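Local coordinates for protein RNA-directed RNA polymerase (Infectious pancreatic necrosis virus, PDB 3ZED) that copies the viral genome as an RNA-dependent RNA polymerase, joining ribonucleoside triphosphates into RNA, and probably occurs both free and covalently attached to that RNA, at residues Y107-G121 / L157-N169. Residues are numbered along the deposited sequence; the frame is centred on the assembly and turned at random.
Sequences YPFHKPDHDEVGTFG and LQYGSGSYSGQLN
His110 turns the edge of its imidazole into the phenol ring of Tyr164, an edge-to-face pair with planes 59° apart in which CE1 sits above the middle of the ring, 3.6 Å from CZ of Tyr164. The polarised C-H of an imidazole suits an electron-rich face. With CG beside its own backbone N (chi1 -63°), the ring also brings NE2 to Gln167 OE1 at 2.7 Å; the acceptor lies in the imidazole plane, whereas the donor stands above the carbonyl plane of the amide. An amide suits this place because its oxygen accepts from His110 while its NH2 donates to Asn320 OD1 and Leu302 O, linking helix 164-179 to strands 299-310 and 320-323. One imidazole face is covered by the start of the helix, with Tyr164 N over its centre. There Ser163 is the N-cap, its OG accepting from Gly166 N and also bonded to Asp315.

The loop 107-121 thus lies across a strand-turn-helix unit within the palm-domain family region of this birnavirus polymerase, where strand 157-160 pairs with strand 299-310 and helix 164-179 follows. At the turn, Ser161 OG accepts from Lys111 N at 2.8 Å while Ser161 N donates to Lys111 O at 3.0 Å, so a small hydroxyl and its own backbone grip both polar groups of one residue. The cis peptide before Pro112 follows directly, and Pro112 CG lies 3.8 Å from Gln158 CD. Bent at chi2 (61°), that glutamine sends NE2 to Gly121 O at 2.6 Å and to Tyr159 O at 2.8 Å. Gly121 has the positive phi that glycine readily adopts, and its CA packs directly against Tyr159 O. Phe120 crosses Tyr159 obliquely, CZ of the phenylalanine meeting Tyr159 CE2 at 3.8 Å, while the tyrosine hydroxyl bonds to Glu594.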
loop_
_atom_site.group_PDB
_atom_site.type_symbol
_atom_site.label_atom_id
_atom_site.label_comp_id
_atom_site.label_asym_id
_atom_site.label_seq_id
_atom_site.Cartn_x
_atom_site.Cartn_y
_atom_site.Cartn_z
ATOM N N TYR B 107 9.768 -22.009 0.791
ATOM C CA TYR B 107 10.673 -21.953 1.930
ATOM C C TYR B 107 11.499 -20.670 1.864
ATOM O O TYR B 107 12.552 -20.650 1.226
ATOM C CB TYR B 107 11.557 -23.217 1.975
ATOM C CG TYR B 107 10.800 -24.467 2.371
ATOM C CD1 TYR B 107 10.147 -25.244 1.418
ATOM C CD2 TYR B 107 10.762 -24.894 3.694
ATOM C CE1 TYR B 107 9.455 -26.405 1.777
ATOM C CE2 TYR B 107 10.114 -26.076 4.058
ATOM C CZ TYR B 107 9.429 -26.810 3.103
ATOM O OH TYR B 107 8.752 -27.950 3.479
ATOM N N PRO B 108 10.994 -19.567 2.457
ATOM C CA PRO B 108 11.736 -18.295 2.387
ATOM C C PRO B 108 12.973 -18.272 3.266
ATOM O O PRO B 108 13.039 -18.987 4.263
ATOM C CB PRO B 108 10.720 -17.269 2.891
ATOM C CG PRO B 108 9.835 -18.028 3.808
ATOM C CD PRO B 108 9.735 -19.416 3.221
ATOM N N PHE B 109 13.938 -17.425 2.903
ATOM C CA PHE B 109 15.149 -17.235 3.689
ATOM C C PHE B 109 14.874 -16.222 4.773
ATOM O O PHE B 109 14.119 -15.276 4.581
ATOM C CB PHE B 109 16.341 -16.790 2.811
ATOM C CG PHE B 109 16.867 -17.883 1.902
ATOM C CD1 PHE B 109 17.798 -18.810 2.364
ATOM C CD2 PHE B 109 16.427 -17.987 0.586
ATOM C CE1 PHE B 109 18.265 -19.832 1.529
ATOM C CE2 PHE B 109 16.897 -19.012 -0.250
ATOM C CZ PHE B 109 17.810 -19.928 0.228
ATOM N N HIS B 110 15.471 -16.445 5.918
ATOM C CA HIS B 110 15.363 -15.582 7.076
ATOM C C HIS B 110 16.777 -15.181 7.418
ATOM O O HIS B 110 17.590 -16.044 7.755
ATOM C CB HIS B 110 14.642 -16.327 8.212
ATOM C CG HIS B 110 13.229 -16.690 7.874
ATOM N ND1 HIS B 110 12.894 -17.950 7.422
ATOM C CD2 HIS B 110 12.111 -15.931 7.906
ATOM C CE1 HIS B 110 11.586 -17.928 7.220
ATOM N NE2 HIS B 110 11.069 -16.742 7.510
ATOM N N LYS B 111 17.123 -13.900 7.201
ATOM C CA LYS B 111 18.486 -13.447 7.469
ATOM C C LYS B 111 18.498 -12.155 8.309
ATOM O O LYS B 111 17.679 -11.275 8.069
ATOM C CB LYS B 111 19.304 -13.247 6.166
ATOM C CG LYS B 111 19.494 -14.481 5.283
ATOM C CD LYS B 111 20.397 -15.573 5.890
ATOM C CE LYS B 111 20.257 -16.856 5.103
ATOM N NZ LYS B 111 20.945 -17.983 5.763
ATOM N N PRO B 112 19.438 -12.014 9.274
ATOM C CA PRO B 112 20.427 -13.022 9.695
ATOM C C PRO B 112 19.733 -14.196 10.385
ATOM O O PRO B 112 18.551 -14.098 10.733
ATOM C CB PRO B 112 21.334 -12.238 10.650
ATOM C CG PRO B 112 20.459 -11.157 11.209
ATOM C CD PRO B 112 19.513 -10.791 10.100
ATOM N N ASP B 113 20.436 -15.321 10.518
ATOM C CA ASP B 113 19.922 -16.488 11.232
ATOM C C ASP B 113 21.027 -17.030 12.146
ATOM O O ASP B 113 22.104 -16.433 12.227
ATOM C CB ASP B 113 19.319 -17.561 10.295
ATOM C CG ASP B 113 20.214 -18.187 9.238
ATOM O OD1 ASP B 113 21.422 -18.373 9.509
ATOM O OD2 ASP B 113 19.684 -18.582 8.177
ATOM N N HIS B 114 20.755 -18.130 12.858
ATOM C CA HIS B 114 21.718 -18.709 13.784
ATOM C C HIS B 114 23.043 -19.097 13.106
ATOM O O HIS B 114 24.095 -18.929 13.719
ATOM C CB HIS B 114 21.120 -19.928 14.494
ATOM C CG HIS B 114 21.940 -20.399 15.653
ATOM N ND1 HIS B 114 21.959 -19.707 16.855
ATOM C CD2 HIS B 114 22.775 -21.461 15.746
ATOM C CE1 HIS B 114 22.781 -20.383 17.644
ATOM N NE2 HIS B 114 23.299 -21.442 17.019
ATOM N N ASP B 115 22.993 -19.570 11.852
ATOM C CA ASP B 115 24.172 -20.036 11.137
ATOM C C ASP B 115 24.754 -19.027 10.130
ATOM O O ASP B 115 25.805 -19.300 9.545
ATOM C CB ASP B 115 23.843 -21.353 10.429
ATOM C CG ASP B 115 23.478 -22.472 11.390
ATOM O OD1 ASP B 115 24.283 -22.757 12.308
ATOM O OD2 ASP B 115 22.385 -23.050 11.235
ATOM N N GLU B 116 24.121 -17.866 9.957
ATOM C CA GLU B 116 24.615 -16.853 9.020
ATOM C C GLU B 116 24.381 -15.436 9.560
ATOM O O GLU B 116 23.277 -14.895 9.456
ATOM C CB GLU B 116 23.969 -17.040 7.633
ATOM C CG GLU B 116 24.652 -16.271 6.514
ATOM C CD GLU B 116 23.959 -16.368 5.164
ATOM O OE1 GLU B 116 23.585 -17.492 4.758
ATOM O OE2 GLU B 116 23.818 -15.318 4.497
ATOM N N VAL B 117 25.436 -14.870 10.172
ATOM C CA VAL B 117 25.486 -13.507 10.712
ATOM C C VAL B 117 26.585 -12.784 9.914
ATOM O O VAL B 117 27.764 -12.851 10.286
ATOM C CB VAL B 117 25.712 -13.458 12.257
ATOM C CG1 VAL B 117 25.642 -12.025 12.793
ATOM C CG2 VAL B 117 24.725 -14.350 12.997
ATOM N N GLY B 118 26.192 -12.191 8.783
ATOM C CA GLY B 118 27.101 -11.504 7.870
ATOM C C GLY B 118 26.854 -10.022 7.653
ATOM O O GLY B 118 26.418 -9.309 8.566
ATOM N N THR B 119 27.162 -9.545 6.428
ATOM C CA THR B 119 27.036 -8.138 6.007
ATOM C C THR B 119 25.575 -7.710 5.909
ATOM O O THR B 119 25.281 -6.529 6.098
ATOM C CB THR B 119 27.759 -7.882 4.678
ATOM O OG1 THR B 119 27.232 -8.753 3.677
ATOM C CG2 THR B 119 29.263 -8.043 4.787
ATOM N N PHE B 120 24.669 -8.644 5.587
ATOM C CA PHE B 120 23.246 -8.352 5.530
ATOM C C PHE B 120 22.725 -8.163 6.958
ATOM O O PHE B 120 22.872 -9.062 7.799
ATOM C CB PHE B 120 22.458 -9.450 4.787
ATOM C CG PHE B 120 20.973 -9.170 4.724
ATOM C CD1 PHE B 120 20.451 -8.297 3.771
ATOM C CD2 PHE B 120 20.102 -9.750 5.638
ATOM C CE1 PHE B 120 19.080 -8.018 3.728
ATOM C CE2 PHE B 120 18.727 -9.475 5.593
ATOM C CZ PHE B 120 18.224 -8.609 4.641
ATOM N N GLY B 121 22.159 -6.978 7.208
ATOM C CA GLY B 121 21.614 -6.579 8.499
ATOM C C GLY B 121 22.679 -6.118 9.466
ATOM O O GLY B 121 22.423 -6.011 10.670
ATOM N N LEU B 157 17.911 -3.343 18.233
ATOM C CA LEU B 157 17.245 -3.586 16.961
ATOM C C LEU B 157 18.062 -4.526 16.066
ATOM O O LEU B 157 19.224 -4.809 16.332
ATOM C CB LEU B 157 16.934 -2.262 16.191
ATOM C CG LEU B 157 16.142 -1.160 16.909
ATOM C CD1 LEU B 157 15.953 0.034 16.014
ATOM C CD2 LEU B 157 14.778 -1.663 17.428
ATOM N N GLN B 158 17.430 -5.009 15.000
ATOM C CA GLN B 158 18.057 -5.825 13.989
ATOM C C GLN B 158 17.317 -5.665 12.673
ATOM O O GLN B 158 16.121 -5.947 12.604
ATOM C CB GLN B 158 18.108 -7.311 14.405
ATOM C CG GLN B 158 18.778 -8.221 13.364
ATOM C CD GLN B 158 20.211 -7.828 13.108
ATOM O OE1 GLN B 158 21.057 -7.909 13.997
ATOM N NE2 GLN B 158 20.504 -7.349 11.901
ATOM N N TYR B 159 18.022 -5.216 11.631
ATOM C CA TYR B 159 17.420 -5.193 10.308
ATOM C C TYR B 159 17.531 -6.600 9.737
ATOM O O TYR B 159 18.586 -7.240 9.856
ATOM C CB TYR B 159 18.037 -4.146 9.365
ATOM C CG TYR B 159 17.400 -4.191 7.992
ATOM C CD1 TYR B 159 16.148 -3.625 7.763
ATOM C CD2 TYR B 159 17.993 -4.900 6.949
ATOM C CE1 TYR B 159 15.521 -3.727 6.522
ATOM C CE2 TYR B 159 17.363 -5.030 5.710
ATOM C CZ TYR B 159 16.134 -4.427 5.495
ATOM O OH TYR B 159 15.530 -4.504 4.259
ATOM N N GLY B 160 16.444 -7.078 9.152
ATOM C CA GLY B 160 16.413 -8.411 8.580
ATOM C C GLY B 160 15.020 -8.911 8.283
ATOM O O GLY B 160 14.045 -8.185 8.472
ATOM N N SER B 161 14.922 -10.181 7.852
ATOM C CA SER B 161 13.677 -10.819 7.440
ATOM C C SER B 161 13.125 -11.793 8.522
ATOM O O SER B 161 12.403 -12.743 8.203
ATOM C CB SER B 161 13.876 -11.523 6.100
ATOM O OG SER B 161 15.030 -12.349 6.110
ATOM N N GLY B 162 13.431 -11.506 9.789
ATOM C CA GLY B 162 12.930 -12.266 10.938
ATOM C C GLY B 162 13.150 -13.768 10.930
ATOM O O GLY B 162 14.240 -14.243 10.604
ATOM N N SER B 163 12.115 -14.519 11.309
ATOM C CA SER B 163 12.182 -15.979 11.425
ATOM C C SER B 163 10.837 -16.626 11.140
ATOM O O SER B 163 9.841 -15.919 11.005
ATOM C CB SER B 163 12.652 -16.375 12.828
ATOM O OG SER B 163 11.724 -16.013 13.840
ATOM N N TYR B 164 10.803 -17.973 11.061
ATOM C CA TYR B 164 9.557 -18.736 10.876
ATOM C C TYR B 164 8.651 -18.538 12.104
ATOM O O TYR B 164 7.473 -18.266 11.935
ATOM C CB TYR B 164 9.836 -20.230 10.650
ATOM C CG TYR B 164 10.210 -20.608 9.232
ATOM C CD1 TYR B 164 9.273 -20.543 8.202
ATOM C CD2 TYR B 164 11.474 -21.112 8.936
ATOM C CE1 TYR B 164 9.601 -20.929 6.903
ATOM C CE2 TYR B 164 11.810 -21.508 7.643
ATOM C CZ TYR B 164 10.867 -21.423 6.632
ATOM O OH TYR B 164 11.210 -21.827 5.368
ATOM N N SER B 165 9.220 -18.627 13.331
ATOM C CA SER B 165 8.489 -18.411 14.585
ATOM C C SER B 165 7.853 -17.006 14.592
ATOM O O SER B 165 6.676 -16.859 14.942
ATOM C CB SER B 165 9.409 -18.591 15.789
ATOM O OG SER B 165 9.662 -19.958 16.064
ATOM N N GLY B 166 8.651 -15.997 14.202
ATOM C CA GLY B 166 8.199 -14.614 14.078
ATOM C C GLY B 166 6.986 -14.512 13.165
ATOM O O GLY B 166 5.956 -13.964 13.581
ATOM N N GLN B 167 7.068 -15.142 11.941
ATOM C CA GLN B 167 5.997 -15.181 10.934
ATOM C C GLN B 167 4.748 -15.891 11.455
ATOM O O GLN B 167 3.639 -15.401 11.254
ATOM C CB GLN B 167 6.472 -15.880 9.636
ATOM C CG GLN B 167 7.481 -15.086 8.817
ATOM C CD GLN B 167 7.634 -15.684 7.448
ATOM O OE1 GLN B 167 8.435 -16.589 7.233
ATOM N NE2 GLN B 167 6.840 -15.220 6.497
ATOM N N LEU B 168 4.931 -17.047 12.122
ATOM C CA LEU B 168 3.841 -17.869 12.659
ATOM C C LEU B 168 3.110 -17.151 13.810
ATOM O O LEU B 168 1.876 -17.144 13.826
ATOM C CB LEU B 168 4.371 -19.244 13.095
ATOM C CG LEU B 168 4.841 -20.157 11.942
ATOM C CD1 LEU B 168 5.669 -21.321 12.454
ATOM C CD2 LEU B 168 3.676 -20.664 11.116
ATOM N N ASN B 169 3.863 -16.517 14.727
ATOM C CA ASN B 169 3.304 -15.739 15.832
ATOM C C ASN B 169 2.553 -14.513 15.308
ATOM O O ASN B 169 1.528 -14.138 15.876
ATOM C CB ASN B 169 4.393 -15.306 16.808
ATOM C CG ASN B 169 4.750 -16.396 17.769
ATOM O OD1 ASN B 169 3.972 -16.750 18.653
ATOM N ND2 ASN B 169 5.925 -16.969 17.595
HETATM O O HOH W 1 16.338 -15.278 11.674
#